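Local atomic coordinates of oxalate--CoA ligase (Arabidopsis thaliana, PDB entry 5IE2), a protein that belongs to the AMP-binding (ANL) superfamily and holds adenosine-5'-triphosphate in a pocket of its fold. Residues His33-Leu36 / His37-Glu41; Ile71-Leu74 / Ala75-Ala79. One frame throughout, in Å; residues are numbered along the deposited sequence.

Contact 1 of 2, residues His33-Leu36 / His37-Glu41; sequences HARL and HDLIE
Leu-39 reaches back one helical turn to Arg-35 and packs against one face of its guanidinium. The methyl CD2 of Leu-39 sits 3.7 Å from CZ of Arg-35, over the centre of the flat group, while Leu-39 CD1 approaches NE at 3.6 Å. In Arg-35 CG stands anti to the backbone N (chi1 168°) and the chain bends at chi2 (68°), so that one face of the guanidinium turns to Leu-39 as the side chain extends outward from the helix. Its NH2 bonds the carbonyl of Ser-138, a second anchor outside the helix.

One residue further on, the same i to i+4 spacing brings CD1 of Ile-40 to 3.7 Å from CG of Leu-36, an apolar contact between two buried side chains. Beneath both pairs runs the alpha-helical ladder: Leu-39 N bonds Arg-35 O and Ile-40 N bonds Leu-36 O, both at 2.9 Å. At the start of the helix, OG1 of Thr-32 bonds the backbone N of Arg-35, and NE2 of His-33 bonds the carbonyl of Ala-230.

Leu-36, Leu-39 and Ile-40 face helix 67-78, Leu-36 also touches strand 21-25, and His-37 packs against helix 6-16.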
loop_
_atom_site.group_PDB
_atom_site.type_symbol
_atom_site.label_atom_id
_atom_site.label_comp_id
_atom_site.label_asym_id
_atom_site.label_seq_id
_atom_site.Cartn_x
_atom_site.Cartn_y
_atom_site.Cartn_z
ATOM N N HIS A 33 13.211 -10.806 -17.184
ATOM C CA HIS A 33 11.927 -10.348 -17.728
ATOM C C HIS A 33 11.402 -11.301 -18.791
ATOM O O HIS A 33 10.209 -11.561 -18.817
ATOM C CB HIS A 33 12.066 -8.905 -18.282
ATOM C CG HIS A 33 12.019 -7.879 -17.177
ATOM N ND1 HIS A 33 10.828 -7.432 -16.654
ATOM C CD2 HIS A 33 13.000 -7.292 -16.444
ATOM C CE1 HIS A 33 11.073 -6.602 -15.654
ATOM N NE2 HIS A 33 12.379 -6.473 -15.525
ATOM N N ALA A 34 12.252 -11.835 -19.674
ATOM C CA ALA A 34 11.714 -12.750 -20.682
ATOM C C ALA A 34 11.203 -14.050 -20.072
ATOM O O ALA A 34 10.168 -14.610 -20.486
ATOM C CB ALA A 34 12.776 -13.075 -21.824
ATOM N N ARG A 35 11.948 -14.558 -19.089
ATOM C CA ARG A 35 11.545 -15.793 -18.464
ATOM C C ARG A 35 10.206 -15.602 -17.714
ATOM O O ARG A 35 9.302 -16.447 -17.758
ATOM C CB ARG A 35 12.644 -16.242 -17.503
ATOM C CG ARG A 35 12.207 -17.353 -16.605
ATOM C CD ARG A 35 11.955 -18.720 -17.322
ATOM N NE ARG A 35 11.792 -19.758 -16.280
ATOM C CZ ARG A 35 11.286 -20.978 -16.495
ATOM N NH1 ARG A 35 10.921 -21.336 -17.739
ATOM N NH2 ARG A 35 11.155 -21.841 -15.478
ATOM N N LEU A 36 10.123 -14.501 -16.989
ATOM C CA LEU A 36 8.901 -14.234 -16.199
ATOM C C LEU A 36 7.720 -14.067 -17.152
ATOM O O LEU A 36 6.621 -14.608 -16.931
ATOM C CB LEU A 36 9.137 -12.991 -15.340
ATOM C CG LEU A 36 7.896 -12.448 -14.615
ATOM C CD1 LEU A 36 7.311 -13.527 -13.726
ATOM C CD2 LEU A 36 8.258 -11.141 -13.818
ATOM N N HIS A 37 7.944 -13.297 -18.213
ATOM C CA HIS A 37 6.902 -13.113 -19.214
ATOM C C HIS A 37 6.378 -14.437 -19.767
ATOM O O HIS A 37 5.155 -14.649 -19.910
ATOM C CB HIS A 37 7.436 -12.214 -20.348
ATOM C CG HIS A 37 6.479 -12.063 -21.485
ATOM N ND1 HIS A 37 5.427 -11.159 -21.456
ATOM C CD2 HIS A 37 6.359 -12.754 -22.646
ATOM C CE1 HIS A 37 4.724 -11.283 -22.579
ATOM N NE2 HIS A 37 5.276 -12.233 -23.319
ATOM N N ASP A 38 7.285 -15.351 -20.107
ATOM C CA ASP A 38 6.822 -16.613 -20.621
ATOM C C ASP A 38 6.165 -17.509 -19.585
ATOM O O ASP A 38 5.232 -18.229 -19.939
ATOM C CB ASP A 38 7.966 -17.354 -21.303
ATOM C CG ASP A 38 8.298 -16.737 -22.673
ATOM O OD1 ASP A 38 7.458 -15.948 -23.236
ATOM O OD2 ASP A 38 9.424 -17.004 -23.180
ATOM N N LEU A 39 6.623 -17.457 -18.333
ATOM C CA LEU A 39 6.001 -18.260 -17.269
ATOM C C LEU A 39 4.536 -17.772 -17.109
ATOM O O LEU A 39 3.612 -18.553 -16.892
ATOM C CB LEU A 39 6.742 -18.085 -15.940
ATOM C CG LEU A 39 8.035 -18.872 -15.914
ATOM C CD1 LEU A 39 8.861 -18.468 -14.709
ATOM C CD2 LEU A 39 7.661 -20.366 -15.825
ATOM N N ILE A 40 4.389 -16.464 -17.211
ATOM C CA ILE A 40 3.051 -15.858 -17.089
ATOM C C ILE A 40 2.174 -16.278 -18.288
ATOM O O ILE A 40 1.032 -16.709 -18.107
ATOM C CB ILE A 40 3.152 -14.322 -16.998
ATOM C CG1 ILE A 40 3.810 -13.869 -15.681
ATOM C CG2 ILE A 40 1.751 -13.671 -17.127
ATOM C CD1 ILE A 40 4.364 -12.409 -15.779
ATOM N N GLU A 41 2.710 -16.192 -19.500
ATOM C CA GLU A 41 1.914 -16.528 -20.695
ATOM C C GLU A 41 1.450 -17.983 -20.613
ATOM O O GLU A 41 0.314 -18.336 -20.983
ATOM C CB GLU A 41 2.723 -16.412 -22.018
ATOM C CG GLU A 41 2.984 -15.036 -22.518
ATOM C CD GLU A 41 1.683 -14.296 -22.900
ATOM O OE1 GLU A 41 0.885 -14.795 -23.721
ATOM O OE2 GLU A 41 1.500 -13.213 -22.325
#

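Contact 2 of 2, residues Ile71-Leu74 / Ala75-Ala79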
loop_
_atom_site.group_PDB
_atom_site.type_symbol
_atom_site.label_atom_id
_atom_site.label_comp_id
_atom_site.label_asym_id
_atom_site.label_seq_id
_atom_site.Cartn_x
_atom_site.Cartn_y
_atom_site.Cartn_z
ATOM N N ILE A 71 3.640 -14.601 -10.359
ATOM C CA ILE A 71 3.325 -15.202 -11.645
ATOM C C ILE A 71 1.826 -15.376 -11.800
ATOM O O ILE A 71 1.273 -15.059 -12.859
ATOM C CB ILE A 71 4.021 -16.569 -11.822
ATOM C CG1 ILE A 71 5.545 -16.362 -11.827
ATOM C CG2 ILE A 71 3.496 -17.263 -13.193
ATOM C CD1 ILE A 71 6.379 -17.665 -11.670
ATOM N N MET A 72 1.151 -15.912 -10.783
ATOM C CA MET A 72 -0.286 -16.184 -10.945
ATOM C C MET A 72 -1.145 -14.917 -10.962
ATOM O O MET A 72 -2.158 -14.852 -11.669
ATOM C CB MET A 72 -0.792 -17.133 -9.843
ATOM C CG MET A 72 -0.247 -18.626 -10.004
ATOM S SD MET A 72 -0.222 -19.206 -11.737
ATOM C CE MET A 72 -1.992 -19.252 -12.164
ATOM N N PHE A 73 -0.737 -13.894 -10.211
ATOM C CA PHE A 73 -1.422 -12.587 -10.278
ATOM C C PHE A 73 -1.439 -12.062 -11.720
ATOM O O PHE A 73 -2.517 -11.677 -12.268
ATOM C CB PHE A 73 -0.742 -11.573 -9.351
ATOM C CG PHE A 73 -1.366 -10.201 -9.400
ATOM C CD1 PHE A 73 -2.485 -9.926 -8.603
ATOM C CD2 PHE A 73 -0.846 -9.222 -10.214
ATOM C CE1 PHE A 73 -3.083 -8.637 -8.632
ATOM C CE2 PHE A 73 -1.427 -7.935 -10.261
ATOM C CZ PHE A 73 -2.557 -7.666 -9.471
ATOM N N LEU A 74 -0.251 -12.070 -12.331
ATOM C CA LEU A 74 -0.167 -11.528 -13.696
ATOM C C LEU A 74 -0.793 -12.471 -14.729
ATOM O O LEU A 74 -1.263 -11.993 -15.773
ATOM C CB LEU A 74 1.295 -11.256 -14.061
ATOM C CG LEU A 74 1.834 -10.065 -13.231
ATOM C CD1 LEU A 74 3.343 -9.871 -13.401
ATOM C CD2 LEU A 74 1.073 -8.691 -13.601
ATOM N N ALA A 75 -0.767 -13.798 -14.462
ATOM C CA ALA A 75 -1.416 -14.775 -15.391
ATOM C C ALA A 75 -2.929 -14.602 -15.365
ATOM O O ALA A 75 -3.589 -14.682 -16.399
ATOM C CB ALA A 75 -1.045 -16.232 -15.044
ATOM N N VAL A 76 -3.484 -14.388 -14.178
ATOM C CA VAL A 76 -4.936 -14.150 -14.051
ATOM C C VAL A 76 -5.277 -12.924 -14.897
ATOM O O VAL A 76 -6.254 -12.950 -15.718
ATOM C CB VAL A 76 -5.376 -13.965 -12.575
ATOM C CG1 VAL A 76 -6.805 -13.331 -12.498
ATOM C CG2 VAL A 76 -5.330 -15.355 -11.848
ATOM N N ILE A 77 -4.534 -11.838 -14.676
ATOM C CA ILE A 77 -4.934 -10.636 -15.446
ATOM C C ILE A 77 -4.732 -10.768 -16.946
ATOM O O ILE A 77 -5.541 -10.299 -17.782
ATOM C CB ILE A 77 -4.151 -9.477 -14.876
ATOM C CG1 ILE A 77 -4.704 -9.220 -13.478
ATOM C CG2 ILE A 77 -4.191 -8.304 -15.709
ATOM C CD1 ILE A 77 -3.872 -8.254 -12.736
ATOM N N ARG A 78 -3.663 -11.459 -17.313
ATOM C CA ARG A 78 -3.393 -11.749 -18.736
ATOM C C ARG A 78 -4.515 -12.532 -19.391
ATOM O O ARG A 78 -4.850 -12.291 -20.570
ATOM C CB ARG A 78 -2.051 -12.544 -18.835
ATOM C CG ARG A 78 -1.707 -12.977 -20.289
ATOM C CD ARG A 78 -1.468 -11.740 -21.224
ATOM N NE ARG A 78 -1.029 -12.280 -22.519
ATOM C CZ ARG A 78 -1.673 -12.144 -23.677
ATOM N NH1 ARG A 78 -2.774 -11.412 -23.768
ATOM N NH2 ARG A 78 -1.188 -12.748 -24.757
ATOM N N ALA A 79 -5.141 -13.447 -18.630
ATOM C CA ALA A 79 -6.245 -14.257 -19.151
ATOM C C ALA A 79 -7.583 -13.475 -19.185
ATOM O O ALA A 79 -8.645 -14.064 -19.398
ATOM C CB ALA A 79 -6.389 -15.535 -18.316
#
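Phe-73 and Ile-77, one turn apart, meet through a single methyl: CD1 of Ile-77 lies over the face of the phenyl ring, 3.9 Å from its centroid and 29° off the ring normal, a CH-pi contact. The methyl is displaced toward one side of the ring, with CE2 of Phe-73 the nearest carbon at 3.5 Å. A chi1 of 178° sets the ring beside its own carbonyl carbon and leans it toward the following turn, where CD1 of Ile-77 covers one face. The same ring also packs on Leu-218 and Leu-223 of helix 215-227.

The main-chain polar groups beneath are paired in sequence. Ala-75 N donates to Ile-71 O at 2.9 Å, Val-76 N to Met-72 O at 2.9 Å, Ile-77 N to Phe-73 O at 3.1 Å and Arg-78 N to Leu-74 O at 2.9 Å. Four carbonyls and four amides in a largely buried helix are thereby satisfied within the helix itself. The first bond is the most bent of the four, at 147° at the hydrogen.

This helix, 67-78, is the crossover of a beta-alpha-beta unit, leaving parallel strand 58-61 and leading into its neighbour 82-85. Ala-79 is the first residue to leave helical angles; its N still bonds Ala-75 O at 3.0 Å, with a weak second bond to Val-76 O.

Arg-78 finds its side-chain partners outside the helix: NE has Glu-41 as its partner, NH1 bonds the carbonyl of Leu-157, and NH2 too is hydrogen-bonded beyond the two segments. Its own carbonyl accepts from ND2 of Asn-159.

Two helices of the AMP-binding family region illustrate how side chains that make local i to i+4 contacts also take part in the packing between helices. Contact 1 occupies the beginning of helix 33-50; contact 2, later in the chain, occupies the latter part of helix 67-78, and their centres lie about 11 Å apart. The helices meet directly: CD1 of Leu-36 comes within 3.8 Å of CG1 of Ile-71, and CD1 of Ile-40 within 3.6 Å of CD1 of Leu-74. A salt bridge, Glu-41 OE2 to Arg-78 NE at 2.7 Å, adds a polar link. Leu-36 touches both strand 21-25 and helix 67-78, the helix of the beta-alpha-beta unit 58-61, 67-78, 82-85.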